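Local atomic coordinates of proline dehydrogenase (Bradyrhizobium japonicum USDA 110, PDB entry 3HAZ), a protein that probably oxidises proline to glutamate in two steps, pairing an FAD-dependent proline dehydrogenase with an NAD-dependent aldehyde dehydrogenase that acts on glutamate semialdehyde. Residues D507-A510 with P511-N515; A15-D18 with A19-A22. All blocks are in the same frame, centred on the assembly; numbering follows the deposited sequence.

Contact 1: D507-A510 with P511-N515; sequences DLFA and PERRN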
loop_
_atom_site.group_PDB
_atom_site.type_symbol
_atom_site.label_atom_id
_atom_site.label_comp_id
_atom_site.label_asym_id
_atom_site.label_seq_id
_atom_site.Cartn_x
_atom_site.Cartn_y
_atom_site.Cartn_z
ATOM N N ASP A 507 -3.620 -11.372 -25.618
ATOM C CA ASP A 507 -3.180 -10.696 -24.396
ATOM C C ASP A 507 -2.443 -11.620 -23.437
ATOM O O ASP A 507 -2.237 -11.279 -22.271
ATOM C CB ASP A 507 -4.383 -10.094 -23.669
ATOM C CG ASP A 507 -4.986 -8.930 -24.422
ATOM O OD1 ASP A 507 -4.244 -8.261 -25.175
ATOM O OD2 ASP A 507 -6.200 -8.693 -24.267
ATOM N N LEU A 508 -2.043 -12.785 -23.932
ATOM C CA LEU A 508 -1.420 -13.796 -23.088
ATOM C C LEU A 508 -0.223 -13.250 -22.312
ATOM O O LEU A 508 0.019 -13.661 -21.177
ATOM C CB LEU A 508 -0.996 -15.005 -23.922
ATOM C CG LEU A 508 -0.708 -16.291 -23.144
ATOM C CD1 LEU A 508 -1.966 -16.775 -22.433
ATOM C CD2 LEU A 508 -0.150 -17.374 -24.064
ATOM N N PHE A 509 0.517 -12.321 -22.917
ATOM C CA PHE A 509 1.748 -11.827 -22.301
ATOM C C PHE A 509 1.640 -10.388 -21.821
ATOM O O PHE A 509 2.623 -9.829 -21.349
ATOM C CB PHE A 509 2.938 -11.951 -23.260
ATOM C CG PHE A 509 3.088 -13.310 -23.856
ATOM C CD1 PHE A 509 2.928 -13.506 -25.220
ATOM C CD2 PHE A 509 3.371 -14.404 -23.052
ATOM C CE1 PHE A 509 3.052 -14.774 -25.775
ATOM C CE2 PHE A 509 3.501 -15.671 -23.601
ATOM C CZ PHE A 509 3.346 -15.853 -24.966
ATOM N N ALA A 510 0.461 -9.785 -21.951
ATOM C CA ALA A 510 0.262 -8.418 -21.469
ATOM C C ALA A 510 0.592 -8.368 -19.983
ATOM O O ALA A 510 0.341 -9.327 -19.261
ATOM C CB ALA A 510 -1.173 -7.953 -21.719
ATOM N N PRO A 511 1.155 -7.248 -19.522
ATOM C CA PRO A 511 1.387 -6.046 -20.320
ATOM C C PRO A 511 2.779 -6.014 -20.940
ATOM O O PRO A 511 3.143 -4.994 -21.518
ATOM C CB PRO A 511 1.272 -4.948 -19.270
ATOM C CG PRO A 511 1.966 -5.569 -18.078
ATOM C CD PRO A 511 1.663 -7.073 -18.149
ATOM N N GLU A 512 3.537 -7.103 -20.822
ATOM C CA GLU A 512 4.888 -7.163 -21.384
ATOM C C GLU A 512 4.893 -6.868 -22.883
ATOM O O GLU A 512 5.486 -5.885 -23.327
ATOM C CB GLU A 512 5.534 -8.528 -21.127
ATOM C CG GLU A 512 5.237 -9.118 -19.760
ATOM C CD GLU A 512 5.504 -8.143 -18.629
ATOM O OE1 GLU A 512 4.801 -8.225 -17.597
ATOM O OE2 GLU A 512 6.411 -7.296 -18.773
ATOM N N ARG A 513 4.231 -7.720 -23.662
ATOM C CA ARG A 513 4.187 -7.535 -25.108
ATOM C C ARG A 513 2.911 -8.125 -25.686
ATOM O O ARG A 513 2.203 -8.864 -25.006
ATOM C CB ARG A 513 5.391 -8.214 -25.754
ATOM C CG ARG A 513 5.340 -9.721 -25.649
ATOM C CD ARG A 513 6.718 -10.345 -25.711
ATOM N NE ARG A 513 6.739 -11.581 -24.939
ATOM C CZ ARG A 513 6.521 -12.783 -25.454
ATOM N NH1 ARG A 513 6.286 -12.914 -26.752
ATOM N NH2 ARG A 513 6.549 -13.851 -24.672
ATOM N N ARG A 514 2.614 -7.798 -26.941
ATOM C CA ARG A 514 1.517 -8.453 -27.640
ATOM C C ARG A 514 1.936 -9.839 -28.132
ATOM O O ARG A 514 3.124 -10.128 -28.304
ATOM C CB ARG A 514 1.000 -7.604 -28.807
ATOM C CG ARG A 514 1.966 -6.542 -29.287
ATOM C CD ARG A 514 1.460 -5.147 -28.958
ATOM N NE ARG A 514 0.747 -4.552 -30.086
ATOM C CZ ARG A 514 0.093 -3.395 -30.036
ATOM N NH1 ARG A 514 -0.522 -2.933 -31.117
ATOM N NH2 ARG A 514 0.052 -2.702 -28.905
ATOM N N ASN A 515 0.948 -10.697 -28.339
ATOM C CA ASN A 515 1.178 -12.043 -28.834
ATOM C C ASN A 515 0.916 -12.039 -30.334
ATOM O O ASN A 515 0.080 -11.273 -30.813
ATOM C CB ASN A 515 0.228 -13.014 -28.135
ATOM C CG ASN A 515 0.616 -14.466 -28.335
ATOM O OD1 ASN A 515 1.643 -14.779 -28.944
ATOM N ND2 ASN A 515 -0.199 -15.364 -27.802
HETATM O O HOH W 1 -0.069 -10.510 -25.095
#
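In a tight bend of the long loop between helices 487-491 and 524-536, the guanidinium of Arg-513 makes a cation-pi stack on Phe-509. It lies flat over one face of the ring, with planes 15° apart and Arg-513 CZ 3.9 Å from the centroid of the Phe-509 ring. NH2 of Arg-513 sits over the middle of that face, 3.6 Å from CG of Phe-509. From CG to NE the arginine chain runs extended beside the phenylalanine, which places the guanidinium over the ring. NH2 also makes a weak hydrogen bond to Val-951 O. Asn-515 comes to the rim of the ring instead, with OD1 3.5 Å from CE1 of Phe-509. Its ND2 is hydrogen-bonded to Pro-505 O. The backbone turns in two steps: a type I beta turn from Asp-507 to Ala-510, then a cis peptide bond before Pro-511. Past the proline, Glu-512 N gives a weak, bent bond of 2.9 Å to Phe-509 O. A water joins the two arms of the bend, accepting from Phe-509 N at 2.9 Å and donating to Arg-513 O at 2.8 Å. With an alanine in place of Phe-509, the guanidinium is likely to lose its stacking surface and be less firmly fixed, and Asn-515 the ring edge it meets. Phe-509 also packs on Pro-636 of the second subunit, while Arg-513 touches Tyr-620 of helix 604-629.

Contact 2: A15-D18 with A19-A22; sequences APDD and AEIA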
loop_
_atom_site.group_PDB
_atom_site.type_symbol
_atom_site.label_atom_id
_atom_site.label_comp_id
_atom_site.label_asym_id
_atom_site.label_seq_id
_atom_site.Cartn_x
_atom_site.Cartn_y
_atom_site.Cartn_z
ATOM N N ALA A 15 -15.523 -17.815 -32.566
ATOM C CA ALA A 15 -15.399 -17.277 -31.212
ATOM C C ALA A 15 -15.971 -15.869 -31.072
ATOM O O ALA A 15 -15.232 -14.929 -30.793
ATOM C CB ALA A 15 -13.936 -17.286 -30.776
ATOM N N PRO A 16 -17.291 -15.722 -31.251
ATOM C CA PRO A 16 -17.925 -14.402 -31.118
ATOM C C PRO A 16 -17.833 -13.842 -29.699
ATOM O O PRO A 16 -17.480 -14.564 -28.761
ATOM C CB PRO A 16 -19.387 -14.666 -31.500
ATOM C CG PRO A 16 -19.589 -16.135 -31.314
ATOM C CD PRO A 16 -18.259 -16.790 -31.560
ATOM N N ASP A 17 -18.155 -12.558 -29.559
ATOM C CA ASP A 17 -18.034 -11.835 -28.291
ATOM C C ASP A 17 -19.059 -12.284 -27.249
ATOM O O ASP A 17 -20.265 -12.265 -27.499
ATOM C CB ASP A 17 -18.171 -10.330 -28.546
ATOM C CG ASP A 17 -18.293 -9.524 -27.266
ATOM O OD1 ASP A 17 -17.398 -9.623 -26.397
ATOM O OD2 ASP A 17 -19.288 -8.780 -27.136
ATOM N N ASP A 18 -18.568 -12.668 -26.073
ATOM C CA ASP A 18 -19.420 -13.192 -25.010
ATOM C C ASP A 18 -20.518 -12.211 -24.605
ATOM O O ASP A 18 -21.669 -12.601 -24.405
ATOM C CB ASP A 18 -18.585 -13.543 -23.776
ATOM C CG ASP A 18 -17.531 -14.603 -24.057
ATOM O OD1 ASP A 18 -16.717 -14.422 -24.993
ATOM O OD2 ASP A 18 -17.506 -15.612 -23.323
ATOM N N ALA A 19 -20.143 -10.941 -24.473
ATOM C CA ALA A 19 -21.046 -9.899 -23.991
ATOM C C ALA A 19 -22.308 -9.773 -24.837
ATOM O O ALA A 19 -23.417 -9.692 -24.306
ATOM C CB ALA A 19 -20.318 -8.561 -23.926
ATOM N N GLU A 20 -22.134 -9.745 -26.154
ATOM C CA GLU A 20 -23.265 -9.641 -27.071
ATOM C C GLU A 20 -24.192 -10.850 -26.964
ATOM O O GLU A 20 -25.408 -10.728 -27.129
ATOM C CB GLU A 20 -22.773 -9.462 -28.508
ATOM C CG GLU A 20 -21.958 -8.185 -28.703
ATOM C CD GLU A 20 -21.479 -7.991 -30.130
ATOM O OE1 GLU A 20 -21.360 -8.997 -30.863
ATOM O OE2 GLU A 20 -21.218 -6.831 -30.515
ATOM N N ILE A 21 -23.620 -12.021 -26.698
ATOM C CA ILE A 21 -24.434 -13.216 -26.483
ATOM C C ILE A 21 -25.212 -13.062 -25.179
ATOM O O ILE A 21 -26.419 -13.299 -25.130
ATOM C CB ILE A 21 -23.582 -14.513 -26.468
ATOM C CG1 ILE A 21 -23.016 -14.789 -27.865
ATOM C CG2 ILE A 21 -24.414 -15.702 -26.003
ATOM C CD1 ILE A 21 -22.074 -15.972 -27.925
ATOM N N ALA A 22 -24.513 -12.638 -24.130
ATOM C CA ALA A 22 -25.140 -12.406 -22.835
ATOM C C ALA A 22 -26.250 -11.352 -22.916
ATOM O O ALA A 22 -27.222 -11.411 -22.164
ATOM C CB ALA A 22 -24.093 -11.998 -21.804
#
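Ala-22 N bonds to Asp-18 O at 2.9 Å, an i to i+4 backbone hydrogen bond of the first helical turn that is nearly straight, with an N-H...O angle of 167°. Next comes a capping hydrogen bond, from Glu-20 N to Asp-17 OD2 at 3.2 Å. The N-H reaches OD2 from above the carboxylate plane, 55° out of it. CG of Asp-17 stands anti to its backbone N (chi1 170°), which brings the carboxylate round to the amide of Glu-20. The bond from Ile-21 N to Asp-17 O is longer, 3.5 Å, and weak. Together these bonds start helix 18-28, with Asp-17 as its N-cap. Its acidic group sits at the positive end of the helix dipole, which probably favours the charged form. Asp-18, in the first turn, has a different partner: OD1 makes a salt bridge to Lys-318 NZ, which also bonds to Pro-16 O. One lysine therefore holds both the chain leading into the helix and its first turn. The side chain of Asp-18 is about 4 Å from that of the FAD-binding Thr-367 and about 8 Å from the FAD itself. The side chain of Glu-20 crosses that of Asp-17 at about a right angle, and its CG lies 3.2 Å from OD2 of Asp-17. The two carboxylates remain close, with Asp-17 OD2 and Glu-20 OE1 4.3 Å apart, so some mutual repulsion is likely. Ala-19 CB lies near the same OD2. The apolar contact is CD1 of Ile-21 on CG of Pro-16, at 4.2 Å, and Ile-21 also packs on Phe-366.

From the N terminus the chain first makes contact 2, where the loop ending at Asp-17 passes into helix 18-28. This start lies near the FAD-binding Thr-367, and Lys-318 of the proline dehydrogenase part bonds to it. The chain then runs through the parallel-stranded barrel before reaching residues 507-515. There contact 1 closes a tight bend in the loop leading to helix 524-536, against helix 604-629 and the second subunit. The two contacts are in series, neither nested nor crossed. Their centres are about 22 Å apart and their nearest atoms about 11 Å apart, so they do not touch.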